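Local atomic coordinates of predicted ATPase involved in replication control, Cdc46/Mcm family (Methanopyrus kandleri AV19, PDB entry 3F8T), a protein that probably binds ATP and single-stranded DNA, as a homologue of the MCM family of replicative helicases. Residues 125-130 / 288-293; 132-137 / 152-157; 195-200 / 465-470. The protein carries 2 engineered substitutions. All blocks are in the same frame, centred on the assembly; numbering follows the deposited sequence.

Interactions 1 and 2 adjoin in one sheet system, their centres about 8 Å apart. Strand 118-130 supplies 125-130 to interaction 1 and pairs on its other edge with strand 134-140, which carries interaction 2; Arg129 N and His136 O, 2.8 Å apart, probably form a hydrogen bond between them. Through the pairing of strands 118-130 and 289-293, interaction 1 ties the OB-fold region to the P-loop region, whereas interaction 2 stays within the OB-fold region. Interaction 3 lies on the opposite side of the chain's centre, where helix 190-201 meets the AAA-lid region. Its centre is about 40 Å from those of the other two, and its nearest atoms are about 25 Å from interaction 1.

Interaction 1: 125-130 / 288-293; sequences VREVRG and GWALRA
The indole of Trp289 lies flat against Gly130, and this end of the two antiparallel strands is closely packed. Gly130 O sits 3.1 Å above the ring plane, while Gly130 CA makes a CH-pi contact 4.2 Å from the centroid of the six-membered ring of Trp289. With CG between the backbone N and the carbonyl carbon (chi1 54°), the ring folds back over the neighbouring strand. Trp289 NE1 donates a hydrogen bond to Ala131 O, and Val128 CG2 meets the ring edge at Trp289 CZ3 (3.6 Å). Replacing the indole by an alanine is likely to uncover the Gly130 backbone and cost Ala131 O its indole donor.

Glu127, Arg129, Ala290 and Arg292 form the more open face. Here Arg292 NH1 reaches the anti lone pair of Glu127 OE1 over 3.2 Å, a salt bridge in which the carboxylate and guanidinium planes stand almost perpendicular (87°). The same guanidinium brings its NH2 to 3.1 Å from Arg126 NE, a like-charge approach that the Glu127 carboxylate probably eases. Water 1 lies over the Arg292 guanidinium and donates to both Arg126 O and Ala293 O. Five backbone hydrogen bonds join the strands, from the Gly130-Trp289 pair to Ala293. Arg126 and Glu127 form a classic beta bulge opposite Ile138 of strand 134-140. In this antiparallel pairing, hairpin 281-293 of the P-loop region extends an OB-fold sheet.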
loop_
_atom_site.group_PDB
_atom_site.type_symbol
_atom_site.label_atom_id
_atom_site.label_comp_id
_atom_site.label_asym_id
_atom_site.label_seq_id
_atom_site.Cartn_x
_atom_site.Cartn_y
_atom_site.Cartn_z
ATOM N N VAL A 125 -3.410 3.213 -8.951
ATOM C CA VAL A 125 -4.492 3.769 -9.746
ATOM C C VAL A 125 -5.140 4.918 -8.978
ATOM O O VAL A 125 -5.661 4.742 -7.869
ATOM C CB VAL A 125 -5.559 2.687 -10.135
ATOM C CG1 VAL A 125 -6.647 3.293 -11.010
ATOM C CG2 VAL A 125 -4.901 1.488 -10.836
ATOM N N ARG A 126 -5.094 6.103 -9.573
ATOM C CA ARG A 126 -5.678 7.291 -8.954
ATOM C C ARG A 126 -7.152 7.437 -9.293
ATOM O O ARG A 126 -7.936 7.953 -8.485
ATOM C CB ARG A 126 -4.948 8.534 -9.450
ATOM C CG ARG A 126 -3.498 8.603 -9.012
ATOM C CD ARG A 126 -3.382 9.153 -7.600
ATOM N NE ARG A 126 -3.351 10.607 -7.627
ATOM C CZ ARG A 126 -2.290 11.348 -7.332
ATOM N NH1 ARG A 126 -1.145 10.791 -6.953
ATOM N NH2 ARG A 126 -2.384 12.660 -7.409
ATOM N N GLU A 127 -7.524 6.985 -10.491
ATOM C CA GLU A 127 -8.840 7.282 -11.026
ATOM C C GLU A 127 -9.196 6.318 -12.156
ATOM O O GLU A 127 -8.317 5.814 -12.863
ATOM C CB GLU A 127 -8.874 8.737 -11.526
ATOM C CG GLU A 127 -10.225 9.194 -12.051
ATOM C CD GLU A 127 -10.191 10.599 -12.607
ATOM O OE1 GLU A 127 -9.468 11.464 -12.042
ATOM O OE2 GLU A 127 -10.900 10.835 -13.619
ATOM N N VAL A 128 -10.486 6.037 -12.295
ATOM C CA VAL A 128 -10.979 5.270 -13.433
ATOM C C VAL A 128 -12.205 5.971 -13.982
ATOM O O VAL A 128 -12.885 6.701 -13.254
ATOM C CB VAL A 128 -11.299 3.798 -13.090
ATOM C CG1 VAL A 128 -10.072 3.072 -12.553
ATOM C CG2 VAL A 128 -12.507 3.658 -12.115
ATOM N N ARG A 129 -12.476 5.771 -15.269
ATOM C CA ARG A 129 -13.671 6.353 -15.859
ATOM C C ARG A 129 -14.229 5.521 -17.019
ATOM O O ARG A 129 -13.506 4.728 -17.655
ATOM C CB ARG A 129 -13.454 7.828 -16.235
ATOM C CG ARG A 129 -12.682 8.092 -17.490
ATOM C CD ARG A 129 -12.652 9.594 -17.793
ATOM N NE ARG A 129 -12.192 9.859 -19.165
ATOM C CZ ARG A 129 -10.914 9.923 -19.536
ATOM N NH1 ARG A 129 -9.942 9.741 -18.645
ATOM N NH2 ARG A 129 -10.604 10.164 -20.807
ATOM N N GLY A 130 -15.530 5.690 -17.242
ATOM C CA GLY A 130 -16.235 4.979 -18.296
ATOM C C GLY A 130 -17.729 5.256 -18.302
ATOM O O GLY A 130 -18.203 6.219 -17.701
ATOM N N GLY A 288 -21.265 9.909 -18.547
ATOM C CA GLY A 288 -20.410 8.813 -18.094
ATOM C C GLY A 288 -20.157 8.961 -16.603
ATOM O O GLY A 288 -20.803 9.769 -15.933
ATOM N N TRP A 289 -19.216 8.181 -16.083
ATOM C CA TRP A 289 -18.865 8.218 -14.663
ATOM C C TRP A 289 -17.344 8.220 -14.488
ATOM O O TRP A 289 -16.626 7.622 -15.284
ATOM C CB TRP A 289 -19.487 7.029 -13.915
ATOM C CG TRP A 289 -19.145 5.706 -14.528
ATOM C CD1 TRP A 289 -19.896 5.001 -15.434
ATOM C CD2 TRP A 289 -17.957 4.930 -14.303
ATOM N NE1 TRP A 289 -19.252 3.836 -15.777
ATOM C CE2 TRP A 289 -18.058 3.768 -15.101
ATOM C CE3 TRP A 289 -16.817 5.102 -13.498
ATOM C CZ2 TRP A 289 -17.061 2.782 -15.124
ATOM C CZ3 TRP A 289 -15.828 4.126 -13.522
ATOM C CH2 TRP A 289 -15.956 2.979 -14.327
ATOM N N ALA A 290 -16.865 8.904 -13.456
ATOM C CA ALA A 290 -15.447 8.843 -13.084
ATOM C C ALA A 290 -15.352 8.620 -11.584
ATOM O O ALA A 290 -16.092 9.239 -10.822
ATOM C CB ALA A 290 -14.739 10.111 -13.476
ATOM N N LEU A 291 -14.463 7.721 -11.168
ATOM C CA LEU A 291 -14.261 7.435 -9.758
ATOM C C LEU A 291 -12.799 7.718 -9.396
ATOM O O LEU A 291 -11.894 7.083 -9.945
ATOM C CB LEU A 291 -14.616 5.979 -9.468
ATOM C CG LEU A 291 -14.513 5.497 -8.019
ATOM C CD1 LEU A 291 -15.512 6.232 -7.130
ATOM C CD2 LEU A 291 -14.706 3.986 -7.935
ATOM N N ARG A 292 -12.590 8.681 -8.493
ATOM C CA ARG A 292 -11.249 9.149 -8.120
ATOM C C ARG A 292 -10.952 8.845 -6.644
ATOM O O ARG A 292 -11.751 9.173 -5.750
ATOM C CB ARG A 292 -11.095 10.658 -8.399
ATOM C CG ARG A 292 -9.839 11.249 -7.759
ATOM C CD ARG A 292 -9.343 12.536 -8.375
ATOM N NE ARG A 292 -7.928 12.705 -8.026
ATOM C CZ ARG A 292 -6.899 12.293 -8.773
ATOM N NH1 ARG A 292 -7.099 11.712 -9.964
ATOM N NH2 ARG A 292 -5.655 12.481 -8.341
ATOM N N ALA A 293 -9.808 8.208 -6.404
ATOM C CA ALA A 293 -9.405 7.815 -5.066
ATOM C C ALA A 293 -9.053 9.043 -4.246
ATOM O O ALA A 293 -8.310 9.901 -4.713
ATOM C CB ALA A 293 -8.210 6.903 -5.129
HETATM O O HOH W 1 -6.593 9.983 -6.734
#

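Interaction 2: 132-137 / 152-157; sequences ERLEHA and GHRLGP
One face of the Arg133 guanidinium is turned toward Gly152, whose N lies 3.8 Å from Arg133 NH1. On that same face water 2 sits 3.1 Å above the plane and over its centre. A bend at chi3 (65°) swings the end of Arg133 back toward the loop. Water 2 also takes the Gly152 N-H and donates to Leu134 O, 2.7 Å away. Leu134 O accepts a second hydrogen bond from water 3, which also donates to His153 O, so two waters span the backbones.

Beyond them the contact turns apolar. Leu134 CD2 presses on the loop backbone, 3.5 Å from Leu155 O, and meets the aliphatic part of Arg154 at CG (3.9 Å). Leu155 CD1 reaches Ala137 CB at the same 3.9 Å; Leu155 places CG between its backbone N and carbonyl carbon (chi1 41°), which brings this branch nearer the strand. Leu134 and Ala137, three residues apart, both point toward the loop, consistent with the classic bulge that Glu135 and His136 form opposite Arg129. Leu134 also packs on Val128 and Trp289, so the side chain that meets the loop belongs to the sheet's apolar side. With no direct hydrogen bond between the segments, the loop is held to this OB-fold strand by leucine packing and shared water, a join probably less strict in direction than strand pairing.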
loop_
_atom_site.group_PDB
_atom_site.type_symbol
_atom_site.label_atom_id
_atom_site.label_comp_id
_atom_site.label_asym_id
_atom_site.label_seq_id
_atom_site.Cartn_x
_atom_site.Cartn_y
_atom_site.Cartn_z
ATOM N N GLU A 132 -20.899 2.540 -20.024
ATOM C CA GLU A 132 -21.348 1.158 -19.965
ATOM C C GLU A 132 -20.149 0.291 -19.570
ATOM O O GLU A 132 -20.297 -0.685 -18.829
ATOM C CB GLU A 132 -21.908 0.742 -21.332
ATOM C CG GLU A 132 -22.613 -0.597 -21.363
ATOM C CD GLU A 132 -21.666 -1.785 -21.476
ATOM O OE1 GLU A 132 -22.043 -2.862 -20.980
ATOM O OE2 GLU A 132 -20.555 -1.648 -22.052
ATOM N N ARG A 133 -18.968 0.686 -20.051
ATOM C CA ARG A 133 -17.727 -0.054 -19.863
ATOM C C ARG A 133 -16.686 0.791 -19.116
ATOM O O ARG A 133 -16.671 2.017 -19.231
ATOM C CB ARG A 133 -17.176 -0.456 -21.237
ATOM C CG ARG A 133 -16.050 -1.483 -21.211
ATOM C CD ARG A 133 -15.575 -1.856 -22.618
ATOM N NE ARG A 133 -14.944 -0.740 -23.333
ATOM C CZ ARG A 133 -14.043 -0.881 -24.308
ATOM N NH1 ARG A 133 -13.648 -2.096 -24.692
ATOM N NH2 ARG A 133 -13.525 0.195 -24.893
ATOM N N LEU A 134 -15.834 0.125 -18.342
ATOM C CA LEU A 134 -14.644 0.751 -17.757
ATOM C C LEU A 134 -13.639 1.015 -18.884
ATOM O O LEU A 134 -13.225 0.085 -19.576
ATOM C CB LEU A 134 -14.069 -0.171 -16.677
ATOM C CG LEU A 134 -12.703 0.060 -16.040
ATOM C CD1 LEU A 134 -12.644 1.411 -15.341
ATOM C CD2 LEU A 134 -12.405 -1.068 -15.054
ATOM N N GLU A 135 -13.254 2.280 -19.073
ATOM C CA GLU A 135 -12.545 2.699 -20.290
ATOM C C GLU A 135 -11.167 3.319 -20.092
ATOM O O GLU A 135 -10.271 3.072 -20.891
ATOM C CB GLU A 135 -13.397 3.689 -21.100
ATOM C CG GLU A 135 -14.737 3.136 -21.578
ATOM C CD GLU A 135 -15.659 4.197 -22.156
ATOM O OE1 GLU A 135 -15.399 5.412 -21.958
ATOM O OE2 GLU A 135 -16.660 3.812 -22.809
ATOM N N HIS A 136 -11.021 4.159 -19.066
ATOM C CA HIS A 136 -9.800 4.936 -18.862
ATOM C C HIS A 136 -9.346 4.888 -17.412
ATOM O O HIS A 136 -10.166 4.779 -16.500
ATOM C CB HIS A 136 -10.017 6.406 -19.211
ATOM C CG HIS A 136 -10.218 6.670 -20.669
ATOM N ND1 HIS A 136 -9.192 7.066 -21.500
ATOM C CD2 HIS A 136 -11.331 6.618 -21.442
ATOM C CE1 HIS A 136 -9.660 7.231 -22.725
ATOM N NE2 HIS A 136 -10.953 6.962 -22.717
ATOM N N ALA A 137 -8.040 5.001 -17.209
ATOM C CA ALA A 137 -7.494 5.125 -15.867
ATOM C C ALA A 137 -6.363 6.141 -15.844
ATOM O O ALA A 137 -5.741 6.443 -16.886
ATOM C CB ALA A 137 -7.017 3.769 -15.359
ATOM N N GLY A 152 -10.928 -2.960 -22.156
ATOM C CA GLY A 152 -11.563 -4.121 -21.523
ATOM C C GLY A 152 -10.862 -4.667 -20.296
ATOM O O GLY A 152 -11.416 -5.514 -19.579
ATOM N N HIS A 153 -9.637 -4.204 -20.045
ATOM C CA HIS A 153 -8.879 -4.661 -18.883
ATOM C C HIS A 153 -9.369 -3.965 -17.632
ATOM O O HIS A 153 -9.618 -2.761 -17.639
ATOM C CB HIS A 153 -7.387 -4.440 -19.073
ATOM C CG HIS A 153 -6.819 -5.189 -20.232
ATOM N ND1 HIS A 153 -6.700 -4.635 -21.485
ATOM C CD2 HIS A 153 -6.350 -6.455 -20.331
ATOM C CE1 HIS A 153 -6.175 -5.524 -22.309
ATOM N NE2 HIS A 153 -5.953 -6.638 -21.634
ATOM N N ARG A 154 -9.513 -4.728 -16.560
ATOM C CA ARG A 154 -10.095 -4.192 -15.348
ATOM C C ARG A 154 -9.070 -3.853 -14.262
ATOM O O ARG A 154 -8.002 -4.458 -14.162
ATOM C CB ARG A 154 -11.191 -5.127 -14.823
ATOM C CG ARG A 154 -12.537 -4.909 -15.525
ATOM C CD ARG A 154 -13.455 -6.119 -15.439
ATOM N NE ARG A 154 -13.771 -6.504 -14.061
ATOM C CZ ARG A 154 -14.784 -6.023 -13.332
ATOM N NH1 ARG A 154 -15.613 -5.114 -13.829
ATOM N NH2 ARG A 154 -14.969 -6.462 -12.088
ATOM N N LEU A 155 -9.418 -2.846 -13.476
ATOM C CA LEU A 155 -8.660 -2.437 -12.303
ATOM C C LEU A 155 -9.527 -1.401 -11.586
ATOM O O LEU A 155 -10.635 -1.077 -12.064
ATOM C CB LEU A 155 -7.256 -1.906 -12.681
ATOM C CG LEU A 155 -7.048 -1.009 -13.897
ATOM C CD1 LEU A 155 -7.793 0.331 -13.767
ATOM C CD2 LEU A 155 -5.574 -0.772 -14.150
ATOM N N GLY A 156 -9.059 -0.885 -10.453
ATOM C CA GLY A 156 -9.848 0.096 -9.707
ATOM C C GLY A 156 -8.983 1.053 -8.904
ATOM O O GLY A 156 -7.817 0.772 -8.672
ATOM N N PRO A 157 -9.561 2.181 -8.458
ATOM C CA PRO A 157 -8.782 3.207 -7.743
ATOM C C PRO A 157 -8.137 2.625 -6.484
ATOM O O PRO A 157 -8.795 1.896 -5.733
ATOM C CB PRO A 157 -9.841 4.247 -7.367
ATOM C CG PRO A 157 -10.975 4.034 -8.399
ATOM C CD PRO A 157 -10.992 2.538 -8.566
HETATM O O HOH W 2 -12.059 -0.606 -21.903
HETATM O O HOH W 3 -12.255 -2.319 -18.922
#

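Interaction 3: 195-200 / 465-470; sequences EFRELA and MRLSDD
A Schellman motif ends helix 449-465, and its C-prime residue, Leu467, is the residue that meets Ala200 and Arg197 of helix 190-201. The positive phi of Leu467 (54°) turns the chain out of the helix and sends the side chain toward the other segment. Leu467 CD1 does most of the touching. It lies 3.9 Å from Ala200 CB and 4.2 Å from Phe196 O, a carbonyl already used by the Ala200 N-H within the helix. Ala200 CB in turn packs 4.0 Å from Arg466 O, and, consistent with the small alanine, the backbones come close, with 4.8 Å between the CA atoms of Ala200 and Arg466.

Arg197 approaches across this apolar patch. Its chain starts away from the loop, with CG anti to the backbone N, then bends at chi2 and chi3 (55° and 53°) and brings the guanidinium back over Leu467. One face of that group covers CD1 of Leu467, offset toward the rim, with NH2 of Arg197 3.8 Å from it. Arg197 NH2 also donates to water 4 over 2.8 Å, and this water lies between it and Leu467 O.

Tyr402 and Ala406 of helix 396-409 pack on Leu467 as well, placing it among three helices. Past it the chain is braced locally by an ST turn, in which Asp470 N donates to Ser468 OG (2.9 Å). Arg466, just before Leu467, forms a salt bridge with Asp475 of helix 473-489. The contact is thus a helix end closed by a Schellman motif, its C-prime leucine packed on the side of another helix with an arginine laid over it, joining helix 190-201, whose segment 195-200 falls in the P-loop region, to the helical AAA-lid region.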
loop_
_atom_site.group_PDB
_atom_site.type_symbol
_atom_site.label_atom_id
_atom_site.label_comp_id
_atom_site.label_asym_id
_atom_site.label_seq_id
_atom_site.Cartn_x
_atom_site.Cartn_y
_atom_site.Cartn_z
ATOM N N GLU A 195 22.557 -8.285 6.260
ATOM C CA GLU A 195 22.284 -7.077 7.055
ATOM C C GLU A 195 20.952 -7.220 7.784
ATOM O O GLU A 195 20.849 -6.901 8.965
ATOM C CB GLU A 195 22.210 -5.815 6.189
ATOM C CG GLU A 195 23.468 -5.424 5.431
ATOM C CD GLU A 195 23.311 -4.043 4.786
ATOM O OE1 GLU A 195 23.431 -3.017 5.500
ATOM O OE2 GLU A 195 23.039 -3.983 3.569
ATOM N N PHE A 196 19.938 -7.692 7.061
ATOM C CA PHE A 196 18.594 -7.910 7.623
ATOM C C PHE A 196 18.664 -8.854 8.814
ATOM O O PHE A 196 18.127 -8.560 9.877
ATOM C CB PHE A 196 17.646 -8.486 6.558
ATOM C CG PHE A 196 17.193 -7.500 5.496
ATOM C CD1 PHE A 196 17.662 -6.186 5.448
ATOM C CD2 PHE A 196 16.303 -7.922 4.510
ATOM C CE1 PHE A 196 17.224 -5.314 4.460
ATOM C CE2 PHE A 196 15.872 -7.070 3.498
ATOM C CZ PHE A 196 16.331 -5.758 3.469
ATOM N N ARG A 197 19.341 -9.994 8.647
ATOM C CA ARG A 197 19.427 -10.962 9.734
ATOM C C ARG A 197 20.131 -10.377 10.950
ATOM O O ARG A 197 19.699 -10.603 12.075
ATOM C CB ARG A 197 20.086 -12.274 9.294
ATOM C CG ARG A 197 20.106 -13.347 10.395
ATOM C CD ARG A 197 18.696 -13.647 10.962
ATOM N NE ARG A 197 17.710 -13.978 9.927
ATOM C CZ ARG A 197 16.396 -14.049 10.144
ATOM N NH1 ARG A 197 15.916 -13.811 11.357
ATOM N NH2 ARG A 197 15.562 -14.355 9.153
ATOM N N GLU A 198 21.188 -9.597 10.719
ATOM C CA GLU A 198 21.876 -8.911 11.811
ATOM C C GLU A 198 20.973 -7.921 12.536
ATOM O O GLU A 198 20.972 -7.872 13.764
ATOM C CB GLU A 198 23.140 -8.218 11.305
ATOM C CG GLU A 198 24.278 -9.213 11.024
ATOM C CD GLU A 198 25.433 -8.569 10.289
ATOM O OE1 GLU A 198 25.757 -7.405 10.606
ATOM O OE2 GLU A 198 26.012 -9.228 9.398
ATOM N N LEU A 199 20.194 -7.155 11.779
ATOM C CA LEU A 199 19.255 -6.202 12.384
ATOM C C LEU A 199 18.236 -6.949 13.246
ATOM O O LEU A 199 18.036 -6.605 14.416
ATOM C CB LEU A 199 18.575 -5.334 11.306
ATOM C CG LEU A 199 17.653 -4.178 11.725
ATOM C CD1 LEU A 199 18.280 -3.323 12.816
ATOM C CD2 LEU A 199 17.280 -3.316 10.513
ATOM N N ALA A 200 17.626 -7.991 12.686
ATOM C CA ALA A 200 16.677 -8.847 13.425
ATOM C C ALA A 200 17.199 -9.392 14.759
ATOM O O ALA A 200 16.468 -9.434 15.752
ATOM C CB ALA A 200 16.206 -9.988 12.548
ATOM N N MET A 465 8.903 -7.542 13.259
ATOM C CA MET A 465 10.148 -6.784 13.401
ATOM C C MET A 465 11.354 -7.684 13.678
ATOM O O MET A 465 12.506 -7.289 13.426
ATOM C CB MET A 465 9.986 -5.787 14.542
ATOM C CG MET A 465 10.863 -4.582 14.483
ATOM S SD MET A 465 10.369 -3.507 15.855
ATOM C CE MET A 465 9.351 -2.302 15.056
ATOM N N ARG A 466 11.086 -8.875 14.215
ATOM C CA ARG A 466 12.116 -9.884 14.481
ATOM C C ARG A 466 12.181 -10.888 13.338
ATOM O O ARG A 466 12.860 -11.924 13.454
ATOM C CB ARG A 466 11.784 -10.663 15.764
ATOM C CG ARG A 466 11.861 -9.903 17.066
ATOM C CD ARG A 466 11.739 -10.856 18.267
ATOM N NE ARG A 466 10.445 -11.547 18.315
ATOM C CZ ARG A 466 10.246 -12.810 17.944
ATOM N NH1 ARG A 466 11.260 -13.553 17.512
ATOM N NH2 ARG A 466 9.030 -13.338 18.007
ATOM N N LEU A 467 11.471 -10.585 12.250
ATOM C CA LEU A 467 11.318 -11.475 11.097
ATOM C C LEU A 467 10.796 -12.847 11.523
ATOM O O LEU A 467 11.272 -13.884 11.053
ATOM C CB LEU A 467 12.650 -11.607 10.317
ATOM C CG LEU A 467 13.309 -10.331 9.780
ATOM C CD1 LEU A 467 14.623 -10.694 9.085
ATOM C CD2 LEU A 467 12.382 -9.595 8.800
ATOM N N SER A 468 9.795 -12.854 12.399
ATOM C CA SER A 468 9.265 -14.104 12.900
ATOM C C SER A 468 7.773 -14.313 12.613
ATOM O O SER A 468 6.988 -13.355 12.529
ATOM C CB SER A 468 9.566 -14.236 14.395
ATOM O OG SER A 468 8.863 -15.330 14.941
ATOM N N ASP A 469 7.393 -15.581 12.470
ATOM C CA ASP A 469 5.991 -15.946 12.345
ATOM C C ASP A 469 5.380 -16.390 13.672
ATOM O O ASP A 469 4.191 -16.699 13.731
ATOM C CB ASP A 469 5.812 -17.033 11.293
ATOM C CG ASP A 469 6.123 -16.540 9.899
ATOM O OD1 ASP A 469 5.764 -15.390 9.557
ATOM O OD2 ASP A 469 6.724 -17.327 9.135
ATOM N N ASP A 470 6.199 -16.427 14.716
ATOM C CA ASP A 470 5.756 -16.820 16.043
ATOM C C ASP A 470 5.760 -15.631 17.001
ATOM O O ASP A 470 6.807 -15.039 17.279
ATOM C CB ASP A 470 6.633 -17.954 16.575
ATOM C CG ASP A 470 6.569 -19.195 15.700
ATOM O OD1 ASP A 470 5.492 -19.507 15.165
ATOM O OD2 ASP A 470 7.614 -19.845 15.530
HETATM O O HOH W 4 12.988 -15.213 9.767
#